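Side-chain contacts in Alpha/beta fold hydrolase (Pseudomonas aeruginosa, PDB 6I8W), which degrades membrane phospholipids as a membrane-bound phospholipase A and is a virulence factor of the bacterium: residues A38-H43 / R80-L85; R88-A93 / I126-L131; S156-D161 / Q298-F303. All blocks are in the same frame, centred on the assembly; numbering follows the deposited sequence. Where two conformers were deposited one is given.

In the fold
All three contacts reach one mixed beta-sheet, the core of the alpha/beta hydrolase fold. Interaction 1 joins the end of helix 3-38 to helix 79-82, interaction 2 joins strand 90-94 to the loop after helix 112-125, and interaction 3 packs helix 293-308 on strand 154-160. Along the chain they come in series. Their centres lie about 13 Å apart for interactions 1 and 2, and about 16 Å apart for the other two pairs. Direct contacts join them: A82 and L85 pack on V91, F81 meets Y300, and Y89 OH probably hydrogen-bonds Q301 NE2. The long N-terminal helix is thereby tied to the sheet-centred catalytic fold.

Interaction 1: A38-H43 / R80-L85. With CO2 (carbon dioxide), chain F; BOG (octyl beta-D-glucopyranoside), chain D; IPA (isopropyl alcohol), chain E.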
loop_
_atom_site.group_PDB
_atom_site.type_symbol
_atom_site.label_atom_id
_atom_site.label_comp_id
_atom_site.label_asym_id
_atom_site.label_seq_id
_atom_site.Cartn_x
_atom_site.Cartn_y
_atom_site.Cartn_z
ATOM N N ALA A 38 -14.685 -8.727 -1.077
ATOM C CA ALA A 38 -14.300 -7.740 -2.079
ATOM C C ALA A 38 -14.339 -8.314 -3.487
ATOM O O ALA A 38 -14.177 -7.581 -4.463
ATOM C CB ALA A 38 -12.922 -7.211 -1.780
ATOM N N GLY A 39 -14.541 -9.625 -3.590
ATOM C CA GLY A 39 -14.512 -10.287 -4.878
ATOM C C GLY A 39 -13.097 -10.388 -5.456
ATOM O O GLY A 39 -12.927 -10.362 -6.669
ATOM N N LEU A 40 -12.086 -10.477 -4.596
ATOM C CA LEU A 40 -10.680 -10.558 -5.030
ATOM C C LEU A 40 -10.096 -11.949 -4.794
ATOM O O LEU A 40 -10.386 -12.564 -3.785
ATOM C CB LEU A 40 -9.829 -9.539 -4.280
ATOM C CG LEU A 40 -10.224 -8.073 -4.511
ATOM C CD1 LEU A 40 -9.513 -7.164 -3.502
ATOM C CD2 LEU A 40 -9.862 -7.675 -5.942
ATOM N N SER A 41 -9.290 -12.436 -5.726
ATOM C CA SER A 41 -8.565 -13.684 -5.524
ATOM C C SER A 41 -7.093 -13.480 -5.863
ATOM O O SER A 41 -6.734 -12.550 -6.601
ATOM C CB SER A 41 -9.188 -14.810 -6.351
ATOM O OG SER A 41 -9.183 -14.489 -7.726
ATOM N N GLU A 42 -6.245 -14.343 -5.311
ATOM C CA GLU A 42 -4.791 -14.181 -5.404
ATOM C C GLU A 42 -4.157 -14.956 -6.557
ATOM O O GLU A 42 -4.515 -16.097 -6.828
ATOM C CB GLU A 42 -4.137 -14.588 -4.077
ATOM C CG GLU A 42 -2.608 -14.406 -4.080
ATOM C CD GLU A 42 -1.983 -14.553 -2.698
ATOM O OE1 GLU A 42 -2.696 -14.943 -1.753
ATOM O OE2 GLU A 42 -0.769 -14.276 -2.556
ATOM N N HIS A 43 -3.203 -14.315 -7.230
ATOM C CA HIS A 43 -2.443 -14.928 -8.299
ATOM C C HIS A 43 -0.994 -14.509 -8.146
ATOM O O HIS A 43 -0.667 -13.726 -7.259
ATOM C CB HIS A 43 -2.980 -14.481 -9.663
ATOM C CG HIS A 43 -4.455 -14.665 -9.810
ATOM N ND1 HIS A 43 -5.020 -15.853 -10.220
ATOM C CD2 HIS A 43 -5.487 -13.822 -9.560
ATOM C CE1 HIS A 43 -6.337 -15.726 -10.237
ATOM N NE2 HIS A 43 -6.644 -14.506 -9.838
ATOM N N ARG A 80 -11.102 -3.562 1.586
ATOM C CA ARG A 80 -12.407 -2.960 1.844
ATOM C C ARG A 80 -12.683 -1.820 0.873
ATOM O O ARG A 80 -13.819 -1.557 0.507
ATOM C CB ARG A 80 -12.488 -2.488 3.294
ATOM C CG ARG A 80 -12.619 -3.660 4.272
ATOM C CD ARG A 80 -12.414 -3.247 5.713
ATOM N NE ARG A 80 -12.593 -4.389 6.602
ATOM C CZ ARG A 80 -12.358 -4.357 7.906
ATOM N NH1 ARG A 80 -11.960 -3.227 8.474
ATOM N NH2 ARG A 80 -12.547 -5.445 8.642
ATOM N N PHE A 81 -11.621 -1.147 0.461
ATOM C CA PHE A 81 -11.698 -0.076 -0.527
ATOM C C PHE A 81 -12.136 -0.624 -1.880
ATOM O O PHE A 81 -12.887 0.006 -2.602
ATOM C CB PHE A 81 -10.321 0.603 -0.618
ATOM C CG PHE A 81 -10.185 1.652 -1.708
ATOM C CD1 PHE A 81 -10.596 2.953 -1.486
ATOM C CD2 PHE A 81 -9.529 1.356 -2.897
ATOM C CE1 PHE A 81 -10.416 3.938 -2.462
ATOM C CE2 PHE A 81 -9.350 2.310 -3.868
ATOM C CZ PHE A 81 -9.801 3.617 -3.652
ATOM N N ALA A 82 -11.630 -1.804 -2.220
ATOM C CA ALA A 82 -11.855 -2.417 -3.526
ATOM C C ALA A 82 -13.252 -3.023 -3.637
ATOM O O ALA A 82 -13.782 -3.179 -4.730
ATOM C CB ALA A 82 -10.788 -3.512 -3.784
ATOM N N ARG A 83 -13.849 -3.345 -2.502
ATOM C CA ARG A 83 -15.144 -4.012 -2.484
ATOM C C ARG A 83 -16.205 -3.298 -3.352
ATOM O O ARG A 83 -16.838 -3.930 -4.197
ATOM C CB ARG A 83 -15.608 -4.156 -1.033
ATOM C CG ARG A 83 -16.974 -4.774 -0.846
ATOM C CD ARG A 83 -16.985 -5.575 0.440
ATOM N NE ARG A 83 -18.285 -5.604 1.120
ATOM C CZ ARG A 83 -19.338 -6.307 0.717
ATOM N NH1 ARG A 83 -19.271 -7.032 -0.393
ATOM N NH2 ARG A 83 -20.468 -6.279 1.422
ATOM N N PRO A 84 -16.398 -1.969 -3.167
ATOM C CA PRO A 84 -17.428 -1.382 -4.057
ATOM C C PRO A 84 -16.963 -1.158 -5.498
ATOM O O PRO A 84 -17.773 -0.807 -6.347
ATOM C CB PRO A 84 -17.752 -0.035 -3.394
ATOM C CG PRO A 84 -16.502 0.316 -2.664
ATOM C CD PRO A 84 -15.962 -1.000 -2.140
ATOM N N LEU A 85 -15.674 -1.343 -5.762
ATOM C CA LEU A 85 -15.104 -1.084 -7.078
ATOM C C LEU A 85 -15.145 -2.277 -8.032
ATOM O O LEU A 85 -15.149 -2.091 -9.247
ATOM C CB LEU A 85 -13.634 -0.625 -6.932
ATOM C CG LEU A 85 -13.473 0.614 -6.056
ATOM C CD1 LEU A 85 -11.998 0.995 -5.918
ATOM C CD2 LEU A 85 -14.277 1.737 -6.684
HETATM C C CO2 F . -0.858 -17.886 -9.768
HETATM O O1 CO2 F . -1.502 -17.397 -10.564
HETATM O O2 CO2 F . -0.213 -18.372 -8.969
HETATM C C1 BOG D . -11.920 -8.216 11.651
HETATM O O1 BOG D . -10.940 -7.366 11.053
HETATM C C2 BOG D . -12.862 -7.321 12.466
HETATM O O2 BOG D . -12.252 -7.067 13.730
HETATM C C3 BOG D . -14.260 -7.895 12.690
HETATM O O3 BOG D . -15.141 -6.928 13.283
HETATM C C4 BOG D . -14.797 -8.340 11.343
HETATM O O4 BOG D . -16.167 -8.770 11.450
HETATM C C5 BOG D . -13.869 -9.466 10.888
HETATM O O5 BOG D . -12.560 -8.951 10.600
HETATM C C6 BOG D . -14.418 -10.247 9.694
HETATM O O6 BOG D . -13.810 -9.830 8.470
HETATM C "C1'" BOG D . -9.941 -8.072 10.324
HETATM C "C2'" BOG D . -9.183 -7.080 9.454
HETATM C "C3'" BOG D . -9.143 -5.727 10.144
HETATM C "C4'" BOG D . -8.185 -4.766 9.466
HETATM C "C5'" BOG D . -7.491 -3.932 10.534
HETATM C "C6'" BOG D . -6.770 -2.741 9.923
HETATM C "C7'" BOG D . -5.670 -2.253 10.855
HETATM C "C8'" BOG D . -6.232 -1.949 12.224
HETATM C C1 IPA E . -7.347 -3.450 5.510
HETATM C C2 IPA E . -8.349 -4.188 4.632
HETATM C C3 IPA E . -9.077 -5.259 5.433
HETATM O O2 IPA E . -9.274 -3.242 4.075
#
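A38 and R83 meet with their backbones almost touching, where the long N-terminal helix 3-38 ends beside helix 79-82 of the alpha/beta hydrolase fold. The two CA atoms, of A38 and R83, are 3.8 Å apart, and neither CB projects straight at the opposite segment. Instead the methyl of A38 lies alongside the R83 backbone, its CB 4.0 Å from R83 CA, and the R83 CB lies beside A38 in return. Next to A38, G39 takes the positive phi (72°) of a Schellman motif, which ends the helix and turns the chain toward strand 41-47.

L40 and A82 face each other more directly, since both CA-CB bonds point across the contact. The L40 branch CD1 makes the touch, 3.9 Å from A82 CB. Both also border V91 of strand 90-94, A82 through its CB and L40 through its other branch, CD2, so the pair rests on the central sheet. Of the polar atoms nearby, A38 O is hydrogen-bonded to T86 OG1; in one of two modelled conformers, so with less certainty, R83 NH1 reaches L37 O.

The CB of R80 is directed away from segment 38-43, and from CG to NE the chain is extended, with CG anti to its carbonyl carbon (chi1 -73°). Its NE forms a salt bridge with E34 of the N-terminal helix, a second link between the two helices. An isopropyl alcohol sits alongside this arm, with C3 over one face of the guanidinium. E34 also hydrogen-bonds the octyl glucoside, whose O1 lies 3.5 Å from R80 NH2. The alcohol, probably from the crystallisation liquor, is held by the backbone: R80 N donates to its O2 over 3.1 Å, with an N-H...O angle of 159°.

Interaction 2: R88-A93 / I126-L131; sequences RYHVVA and IGVRRL. With CO2 (carbon dioxide), chain H.
I126 and V92 reach toward each other tip to tip, and their meeting is the main apolar touch between the chain just after helix 112-125 and strand 90-94. From the CB of I126 the chain leaves through CG1, which lies between the backbone N and the carbonyl carbon (chi1 60°), while CG2 stands anti to the carbonyl carbon. CG1 touches neither V92 methyl and serves as a spacer. The extended second torsion (165°) then carries CD1 forward to the end of V92, where it settles against both branches: I126 CD1 is 4.0 Å from V92 CG1 and 4.1 Å from V92 CG2. One methyl therefore rests against the fork of a valine. Y54 of strand 50-57 touches both residues and borders the pair.

Two residues on from I126 and two back from V92, V128 meets H90 more loosely. V128 CG2 lies at the edge of the imidazole, near its plane, 4.4 Å from H90 CE1. The ring is held on two sides by hydrogen bonds, NE2 with E56 OE2 and ND1 with T64 OG1, which together fix its rotation and leave the CE1 corner turned to the valine.

Just before the strand, Y89 belongs to a carbon dioxide pocket completed by H132, L304 and R308. Its hydroxyl OH donates to O2 of the carbon dioxide over 2.9 Å and is probably also hydrogen-bonded to Q301 NE2 of helix 293-308; Y89 CE1 lies 3.6 Å from the same carbon dioxide oxygen.

In the fold, G127 with its positive phi (80°) closes helix 112-125 in a Schellman motif, and the loop then leads into strand 131-136. Strand 90-94 lies between strands 50-57 and 64-68, turning V92 to this side of the sheet and V91 to helix 79-82.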
loop_
_atom_site.group_PDB
_atom_site.type_symbol
_atom_site.label_atom_id
_atom_site.label_comp_id
_atom_site.label_asym_id
_atom_site.label_seq_id
_atom_site.Cartn_x
_atom_site.Cartn_y
_atom_site.Cartn_z
ATOM N N ARG A 88 -17.783 -2.646 -11.012
ATOM C CA ARG A 88 -17.689 -1.831 -12.223
ATOM C C ARG A 88 -16.295 -1.807 -12.846
ATOM O O ARG A 88 -16.125 -1.352 -13.978
ATOM C CB ARG A 88 -18.126 -0.396 -11.906
ATOM C CG ARG A 88 -19.610 -0.290 -11.566
ATOM C CD ARG A 88 -19.976 1.125 -11.133
ATOM N NE ARG A 88 -19.626 2.115 -12.149
ATOM C CZ ARG A 88 -19.619 3.428 -11.941
ATOM N NH1 ARG A 88 -19.939 3.914 -10.750
ATOM N NH2 ARG A 88 -19.287 4.255 -12.923
ATOM N N TYR A 89 -15.300 -2.296 -12.112
ATOM C CA TYR A 89 -13.910 -2.236 -12.575
ATOM C C TYR A 89 -13.206 -3.560 -12.459
ATOM O O TYR A 89 -13.596 -4.419 -11.672
ATOM C CB TYR A 89 -13.112 -1.165 -11.795
ATOM C CG TYR A 89 -13.657 0.219 -12.014
ATOM C CD1 TYR A 89 -13.319 0.940 -13.155
ATOM C CD2 TYR A 89 -14.532 0.798 -11.101
ATOM C CE1 TYR A 89 -13.845 2.205 -13.387
ATOM C CE2 TYR A 89 -15.062 2.073 -11.319
ATOM C CZ TYR A 89 -14.707 2.769 -12.462
ATOM O OH TYR A 89 -15.215 4.031 -12.691
ATOM N N HIS A 90 -12.164 -3.710 -13.274
ATOM C CA HIS A 90 -11.222 -4.795 -13.147
ATOM C C HIS A 90 -10.154 -4.329 -12.177
ATOM O O HIS A 90 -9.309 -3.514 -12.529
ATOM C CB HIS A 90 -10.637 -5.150 -14.516
ATOM C CG HIS A 90 -9.542 -6.170 -14.472
ATOM N ND1 HIS A 90 -8.319 -5.969 -15.079
ATOM C CD2 HIS A 90 -9.489 -7.405 -13.917
ATOM C CE1 HIS A 90 -7.561 -7.039 -14.904
ATOM N NE2 HIS A 90 -8.247 -7.923 -14.200
ATOM N N VAL A 91 -10.208 -4.817 -10.945
ATOM C CA VAL A 91 -9.334 -4.292 -9.906
ATOM C C VAL A 91 -8.126 -5.203 -9.712
ATOM O O VAL A 91 -8.266 -6.430 -9.612
ATOM C CB VAL A 91 -10.078 -4.124 -8.576
ATOM C CG1 VAL A 91 -9.117 -3.630 -7.482
ATOM C CG2 VAL A 91 -11.306 -3.170 -8.754
ATOM N N VAL A 92 -6.940 -4.598 -9.702
ATOM C CA VAL A 92 -5.697 -5.341 -9.465
ATOM C C VAL A 92 -4.906 -4.651 -8.350
ATOM O O VAL A 92 -4.700 -3.429 -8.374
ATOM C CB VAL A 92 -4.848 -5.447 -10.745
ATOM C CG1 VAL A 92 -3.502 -6.192 -10.478
ATOM C CG2 VAL A 92 -5.633 -6.128 -11.857
ATOM N N ALA A 93 -4.487 -5.425 -7.354
ATOM C CA ALA A 93 -3.634 -4.892 -6.297
ATOM C C ALA A 93 -2.415 -5.805 -6.131
ATOM O O ALA A 93 -2.572 -6.973 -5.773
ATOM C CB ALA A 93 -4.417 -4.776 -4.984
ATOM N N ILE A 126 0.497 -8.911 -17.113
ATOM C CA ILE A 126 -0.877 -9.421 -16.967
ATOM C C ILE A 126 -1.790 -8.917 -18.087
ATOM O O ILE A 126 -3.008 -9.093 -18.044
ATOM C CB ILE A 126 -1.497 -9.057 -15.594
ATOM C CG1 ILE A 126 -1.562 -7.542 -15.393
ATOM C CG2 ILE A 126 -0.709 -9.715 -14.470
ATOM C CD1 ILE A 126 -2.488 -7.123 -14.235
ATOM N N GLY A 127 -1.188 -8.304 -19.099
ATOM C CA GLY A 127 -1.898 -7.980 -20.321
ATOM C C GLY A 127 -2.745 -6.730 -20.240
ATOM O O GLY A 127 -3.746 -6.613 -20.937
ATOM N N VAL A 128 -2.346 -5.791 -19.391
ATOM C CA VAL A 128 -3.068 -4.536 -19.266
ATOM C C VAL A 128 -2.255 -3.422 -19.919
ATOM O O VAL A 128 -1.098 -3.222 -19.572
ATOM C CB VAL A 128 -3.350 -4.188 -17.789
ATOM C CG1 VAL A 128 -3.968 -2.805 -17.683
ATOM C CG2 VAL A 128 -4.262 -5.251 -17.159
ATOM N N ARG A 129 -2.868 -2.699 -20.856
ATOM C CA ARG A 129 -2.158 -1.695 -21.654
ATOM C C ARG A 129 -2.552 -0.269 -21.290
ATOM O O ARG A 129 -1.769 0.666 -21.458
ATOM C CB ARG A 129 -2.423 -1.925 -23.147
ATOM N N ARG A 130 -3.779 -0.109 -20.808
ATOM C CA ARG A 130 -4.272 1.183 -20.362
ATOM C C ARG A 130 -4.956 0.979 -19.027
ATOM O O ARG A 130 -5.745 0.048 -18.874
ATOM C CB ARG A 130 -5.230 1.797 -21.389
ATOM C CG ARG A 130 -4.603 1.937 -22.785
ATOM C CD ARG A 130 -4.798 3.323 -23.375
ATOM N NE ARG A 130 -4.088 3.477 -24.646
ATOM N N LEU A 131 -4.669 1.844 -18.060
ATOM C CA LEU A 131 -5.177 1.615 -16.715
ATOM C C LEU A 131 -5.276 2.876 -15.897
ATOM O O LEU A 131 -4.631 3.875 -16.207
ATOM C CB LEU A 131 -4.290 0.598 -15.968
ATOM C CG LEU A 131 -2.759 0.694 -15.946
ATOM C CD1 LEU A 131 -2.215 2.030 -15.503
ATOM C CD2 LEU A 131 -2.185 -0.398 -15.053
HETATM C C CO2 H . -14.230 5.824 -15.588
HETATM O O1 CO2 H . -13.474 6.643 -15.759
HETATM O O2 CO2 H . -14.975 5.011 -15.399
#

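Interaction 3: S156-D161 / Q298-F303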
loop_
_atom_site.group_PDB
_atom_site.type_symbol
_atom_site.label_atom_id
_atom_site.label_comp_id
_atom_site.label_asym_id
_atom_site.label_seq_id
_atom_site.Cartn_x
_atom_site.Cartn_y
_atom_site.Cartn_z
ATOM N N SER A 156 -5.919 7.633 -15.507
ATOM C CA SER A 156 -6.065 8.563 -14.394
ATOM C C SER A 156 -5.123 8.142 -13.282
ATOM O O SER A 156 -4.646 7.009 -13.255
ATOM C CB SER A 156 -7.506 8.621 -13.875
ATOM O OG SER A 156 -7.832 7.461 -13.114
ATOM N N LEU A 157 -4.871 9.068 -12.365
ATOM C CA LEU A 157 -3.930 8.852 -11.279
ATOM C C LEU A 157 -4.551 9.338 -9.983
ATOM O O LEU A 157 -5.085 10.441 -9.922
ATOM C CB LEU A 157 -2.627 9.591 -11.557
ATOM C CG LEU A 157 -1.608 9.654 -10.417
ATOM C CD1 LEU A 157 -1.063 8.251 -10.115
ATOM C CD2 LEU A 157 -0.480 10.618 -10.796
ATOM N N ALA A 158 -4.501 8.510 -8.951
ATOM C CA ALA A 158 -4.974 8.914 -7.640
ATOM C C ALA A 158 -3.812 8.777 -6.675
ATOM O O ALA A 158 -3.251 7.687 -6.493
ATOM C CB ALA A 158 -6.185 8.064 -7.183
ATOM N N LEU A 159 -3.453 9.897 -6.074
ATOM C CA LEU A 159 -2.360 9.946 -5.123
ATOM C C LEU A 159 -2.990 10.061 -3.756
ATOM O O LEU A 159 -3.559 11.087 -3.411
ATOM C CB LEU A 159 -1.423 11.125 -5.422
ATOM C CG LEU A 159 -0.743 11.038 -6.788
ATOM C CD1 LEU A 159 0.106 12.292 -7.082
ATOM C CD2 LEU A 159 0.127 9.772 -6.845
ATOM N N ILE A 160 -2.923 8.980 -2.994
ATOM C CA ILE A 160 -3.570 8.945 -1.700
ATOM C C ILE A 160 -2.504 9.099 -0.623
ATOM O O ILE A 160 -1.820 8.128 -0.287
ATOM C CB ILE A 160 -4.367 7.627 -1.528
ATOM C CG1 ILE A 160 -5.424 7.527 -2.651
ATOM C CG2 ILE A 160 -5.020 7.549 -0.129
ATOM C CD1 ILE A 160 -6.186 6.204 -2.697
ATOM N N ASP A 161 -2.353 10.317 -0.105
ATOM C CA ASP A 161 -1.302 10.594 0.874
ATOM C C ASP A 161 0.052 10.094 0.360
ATOM O O ASP A 161 0.732 9.330 1.037
ATOM C CB ASP A 161 -1.631 9.932 2.225
ATOM C CG ASP A 161 -2.990 10.362 2.770
ATOM O OD1 ASP A 161 -4.014 10.008 2.138
ATOM O OD2 ASP A 161 -3.045 11.042 3.825
ATOM N N GLN A 298 -15.835 6.045 -2.405
ATOM C CA GLN A 298 -16.906 6.856 -2.980
ATOM C C GLN A 298 -16.349 8.148 -3.586
ATOM O O GLN A 298 -16.774 8.562 -4.657
ATOM C CB GLN A 298 -17.972 7.189 -1.927
ATOM C CG GLN A 298 -18.972 6.073 -1.667
ATOM C CD GLN A 298 -19.981 6.453 -0.605
ATOM O OE1 GLN A 298 -21.073 6.930 -0.917
ATOM N NE2 GLN A 298 -19.615 6.264 0.660
ATOM N N HIS A 299 -15.409 8.794 -2.885
ATOM C CA HIS A 299 -14.725 9.974 -3.442
ATOM C C HIS A 299 -13.989 9.592 -4.730
ATOM O O HIS A 299 -14.023 10.311 -5.733
ATOM C CB HIS A 299 -13.718 10.571 -2.442
ATOM C CG HIS A 299 -14.331 11.431 -1.380
ATOM N ND1 HIS A 299 -15.097 12.543 -1.659
ATOM C CD2 HIS A 299 -14.234 11.374 -0.028
ATOM C CE1 HIS A 299 -15.471 13.118 -0.531
ATOM N NE2 HIS A 299 -14.951 12.432 0.476
ATOM N N TYR A 300 -13.317 8.452 -4.694
ATOM C CA TYR A 300 -12.577 7.956 -5.857
ATOM C C TYR A 300 -13.521 7.627 -7.027
ATOM O O TYR A 300 -13.236 7.997 -8.163
ATOM C CB TYR A 300 -11.762 6.724 -5.476
ATOM C CG TYR A 300 -10.852 6.196 -6.561
ATOM C CD1 TYR A 300 -10.094 7.063 -7.346
ATOM C CD2 TYR A 300 -10.721 4.827 -6.776
ATOM C CE1 TYR A 300 -9.236 6.572 -8.339
ATOM C CE2 TYR A 300 -9.864 4.327 -7.759
ATOM C CZ TYR A 300 -9.126 5.211 -8.530
ATOM O OH TYR A 300 -8.283 4.727 -9.502
ATOM N N GLN A 301 -14.647 6.952 -6.755
ATOM C CA GLN A 301 -15.633 6.685 -7.805
ATOM C C GLN A 301 -16.169 7.971 -8.413
ATOM O O GLN A 301 -16.422 8.049 -9.627
ATOM C CB GLN A 301 -16.807 5.864 -7.271
ATOM C CG GLN A 301 -17.829 5.544 -8.345
ATOM C CD GLN A 301 -17.271 4.633 -9.429
ATOM O OE1 GLN A 301 -17.215 3.412 -9.248
ATOM N NE2 GLN A 301 -16.870 5.215 -10.567
ATOM N N ALA A 302 -16.356 8.983 -7.572
ATOM C CA ALA A 302 -16.857 10.262 -8.058
ATOM C C ALA A 302 -15.844 10.876 -9.024
ATOM O O ALA A 302 -16.196 11.370 -10.095
ATOM C CB ALA A 302 -17.149 11.206 -6.888
ATOM N N PHE A 303 -14.585 10.855 -8.605
ATOM C CA PHE A 303 -13.471 11.320 -9.430
ATOM C C PHE A 303 -13.444 10.582 -10.767
ATOM O O PHE A 303 -13.415 11.210 -11.819
ATOM C CB PHE A 303 -12.141 11.127 -8.674
ATOM C CG PHE A 303 -10.908 11.219 -9.548
ATOM C CD1 PHE A 303 -10.468 12.446 -10.027
ATOM C CD2 PHE A 303 -10.189 10.071 -9.879
ATOM C CE1 PHE A 303 -9.327 12.533 -10.824
ATOM C CE2 PHE A 303 -9.041 10.148 -10.673
ATOM C CZ PHE A 303 -8.609 11.375 -11.135
HETATM O O HOH W 1 -6.825 6.523 -10.746
#
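Y300 and F303 both carry CG anti to the backbone N, with chi1 at -174° and 164°, and this sends two rings from one face of helix 293-308 onto A158 and S156 of the strand. The Y300 ring comes obliquely to the A158 methyl, whose CB is 3.6 Å from Y300 CE1. F303, one helical turn later, brings its far corner to the neighbouring stretch of strand: F303 CE2 lies 3.8 Å from S156 OG, and F303 CZ lies 3.8 Å from L157 O. Both approaches are oblique, so the ring packs on a serine side chain and a backbone carbonyl without stacking.

The polar ends are joined by a buried bridge. One water is hydrogen-bonded to both, 2.7 Å from S156 OG and 2.6 Å from Y300 OH, lying in the plane of the tyrosine ring at its edge. S156 OG is also hydrogen-bonded to H132 ND1, so two partners grip this hydroxyl.

Helix and strand segments run nearly antiparallel (154°), their axes 10.6 Å apart at closest approach. The strand is hydrogen-bonded between strands 131-136 and 250-255. The helix runs along this part of the sheet, against the direction of strand 154-160, with Y300 touching H132 on the first of these neighbours and F303 touching L251 on the second and S277 on strand 276-281.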